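Local atomic coordinates of probable transcriptional regulator, ArsR family protein (Rhodococcus sp. RHA1, PDB entry 3F6O), a protein that probably binds DNA as a dimeric winged helix-turn-helix transcription factor of the ArsR family. Residues I11-A14 against T19-A22. Numbering follows the deposited sequence.
Sequences IFQA and TRRA
Arg20 reaches back from helix 18-28 to the last turn of helix 5-15 and ties the carbonyls of Gln13 and Ala14 with its guanidinium, at the tight bend between the first two helices of the winged helix-turn-helix fold of ArsR-family regulators. Along 19-22, Thr19 packs its side chain on Phe48 and His51 of helix 45-57. Arg20 carries the contact: its backbone CA is 6.7 Å from Ala14 CA, and its CB points toward helix 5-15. A bend at chi3 (-70°) turns the end of the chain so that Arg20 NE meets Ala14 O at 2.8 Å. That bond is nearly straight (N-H...O 166°) and lies in the carbonyl plane, on a lone pair. Arg20 NH2 takes Gln13 O at 2.9 Å, coming from above that carbonyl's plane. Since both oxygens sit at the guanidinium edge, close to its plane, the two bonds together hold the group against rotation and satisfy two carbonyls at the helix end, where acceptors commonly lack amide partners. A water accepts weak bonds from Arg20 NH2 and from Gln13 NE2, the latter at 3.1 Å; Gln13 NE2 also bonds Gln13 OE1 of the second subunit. Phe54 adds a cation-pi contact and His51 ND1 a weak bond to Arg20 NH1, linking helix 45-57 to the same arginine. A leucine at Arg20, with no side-chain N-H, would probably leave the carbonyls of Gln13 and Ala14 short of partners and weaken the join between the two helices. Arg21 instead bonds Leu15 O through NH1 and Asn9 OD1 of the second subunit through NH2.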
ATOM      1  N   ILE A  11       5.511  -3.952  -2.914  1.00 17.19           N
ATOM      2  CA  ILE A  11       4.098  -4.330  -3.083  1.00 17.19           C
ATOM      3  C   ILE A  11       3.197  -3.115  -2.831  1.00 15.71           C
ATOM      4  O   ILE A  11       2.318  -2.801  -3.623  1.00 16.18           O
ATOM      5  CB  ILE A  11       3.754  -5.539  -2.176  1.00 17.42           C
ATOM      6  CG1 ILE A  11       4.290  -6.840  -2.816  1.00 18.27           C
ATOM      7  CG2 ILE A  11       2.235  -5.653  -1.896  1.00 18.67           C
ATOM      8  CD1 ILE A  11       4.227  -8.007  -1.859  1.00 21.61           C
ATOM      9  N   PHE A  12       3.431  -2.422  -1.727  1.00 14.85           N
ATOM     10  CA  PHE A  12       2.642  -1.240  -1.439  1.00 15.10           C
ATOM     11  C   PHE A  12       2.980  -0.058  -2.364  1.00 15.29           C
ATOM     12  O   PHE A  12       2.081   0.648  -2.788  1.00 14.82           O
ATOM     13  CB  PHE A  12       2.783  -0.848   0.024  1.00 14.80           C
ATOM     14  CG  PHE A  12       2.032  -1.727   0.956  1.00 14.65           C
ATOM     15  CD1 PHE A  12       0.649  -1.862   0.844  1.00 15.52           C
ATOM     16  CD2 PHE A  12       2.688  -2.360   1.994  1.00 14.93           C
ATOM     17  CE1 PHE A  12      -0.040  -2.670   1.744  1.00 16.68           C
ATOM     18  CE2 PHE A  12       1.993  -3.162   2.913  1.00 17.42           C
ATOM     19  CZ  PHE A  12       0.628  -3.312   2.779  1.00 15.82           C
ATOM     20  N   GLN A  13       4.255   0.133  -2.722  1.00 14.90           N
ATOM     21  CA  GLN A  13       4.599   1.202  -3.674  1.00 15.57           C
ATOM     22  C   GLN A  13       3.877   1.043  -5.018  1.00 15.21           C
ATOM     23  O   GLN A  13       3.489   2.035  -5.663  1.00 15.68           O
ATOM     24  CB  GLN A  13       6.123   1.252  -3.893  1.00 15.86           C
ATOM     25  CG  GLN A  13       6.579   2.424  -4.750  1.00 20.29           C
ATOM     26  CD  GLN A  13       6.364   3.761  -4.093  1.00 22.65           C
ATOM     27  OE1 GLN A  13       7.018   4.086  -3.112  1.00 25.45           O
ATOM     28  NE2 GLN A  13       5.442   4.560  -4.640  1.00 24.88           N
ATOM     29  N   ALA A  14       3.696  -0.208  -5.437  1.00 14.64           N
ATOM     30  CA  ALA A  14       3.017  -0.499  -6.685  1.00 13.75           C
ATOM     31  C   ALA A  14       1.585   0.019  -6.637  1.00 13.84           C
ATOM     32  O   ALA A  14       1.103   0.587  -7.613  1.00 12.72           O
ATOM     33  CB  ALA A  14       3.060  -1.985  -7.003  1.00 12.27           C
ATOM     34  N   THR A  19      -2.781   4.564 -12.088  1.00 19.92           N
ATOM     35  CA  THR A  19      -2.694   3.797 -13.332  1.00 18.96           C
ATOM     36  C   THR A  19      -2.490   2.309 -13.032  1.00 18.72           C
ATOM     37  O   THR A  19      -3.160   1.428 -13.615  1.00 17.16           O
ATOM     38  CB  THR A  19      -1.551   4.278 -14.248  1.00 19.61           C
ATOM     39  OG1 THR A  19      -1.740   5.662 -14.562  1.00 20.47           O
ATOM     40  CG2 THR A  19      -1.560   3.466 -15.568  1.00 16.45           C
ATOM     41  N   ARG A  20      -1.543   2.035 -12.139  1.00 17.50           N
ATOM     42  CA  ARG A  20      -1.257   0.662 -11.748  1.00 16.80           C
ATOM     43  C   ARG A  20      -2.457   0.013 -11.074  1.00 16.65           C
ATOM     44  O   ARG A  20      -2.767  -1.135 -11.363  1.00 15.38           O
ATOM     45  CB  ARG A  20      -0.004   0.591 -10.875  1.00 16.09           C
ATOM     46  CG  ARG A  20       1.249   0.985 -11.658  1.00 17.40           C
ATOM     47  CD  ARG A  20       2.505   0.594 -10.896  1.00 16.83           C
ATOM     48  NE  ARG A  20       2.800   1.374  -9.675  1.00 18.59           N
ATOM     49  CZ  ARG A  20       3.666   2.390  -9.585  1.00 23.12           C
ATOM     50  NH1 ARG A  20       4.242   2.891 -10.684  1.00 22.94           N
ATOM     51  NH2 ARG A  20       3.945   2.940  -8.391  1.00 18.16           N
ATOM     52  N   ARG A  21      -3.137   0.738 -10.174  1.00 16.29           N
ATOM     53  CA  ARG A  21      -4.356   0.178  -9.550  1.00 17.22           C
ATOM     54  C   ARG A  21      -5.420  -0.122 -10.609  1.00 16.65           C
ATOM     55  O   ARG A  21      -6.084  -1.165 -10.532  1.00 16.80           O
ATOM     56  CB  ARG A  21      -4.926   1.083  -8.444  1.00 16.46           C
ATOM     57  CG  ARG A  21      -4.058   1.152  -7.166  1.00 17.75           C
ATOM     58  CD  ARG A  21      -4.819   1.794  -5.985  1.00 18.81           C
ATOM     59  NE  ARG A  21      -5.496   3.038  -6.387  1.00 19.11           N
ATOM     60  CZ  ARG A  21      -4.916   4.227  -6.381  1.00 21.84           C
ATOM     61  NH1 ARG A  21      -3.661   4.342  -5.957  1.00 23.32           N
ATOM     62  NH2 ARG A  21      -5.589   5.317  -6.762  1.00 22.81           N
ATOM     63  N   ALA A  22      -5.555   0.759 -11.611  1.00 16.26           N
ATOM     64  CA  ALA A  22      -6.524   0.552 -12.709  1.00 16.61           C
ATOM     65  C   ALA A  22      -6.214  -0.674 -13.574  1.00 17.07           C
ATOM     66  O   ALA A  22      -7.110  -1.440 -14.014  1.00 17.53           O
ATOM     67  CB  ALA A  22      -6.600   1.799 -13.588  1.00 17.13           C
TER
HETATM   68  O   HOH W   1       4.096   5.874  -7.098  1.00 36.15           O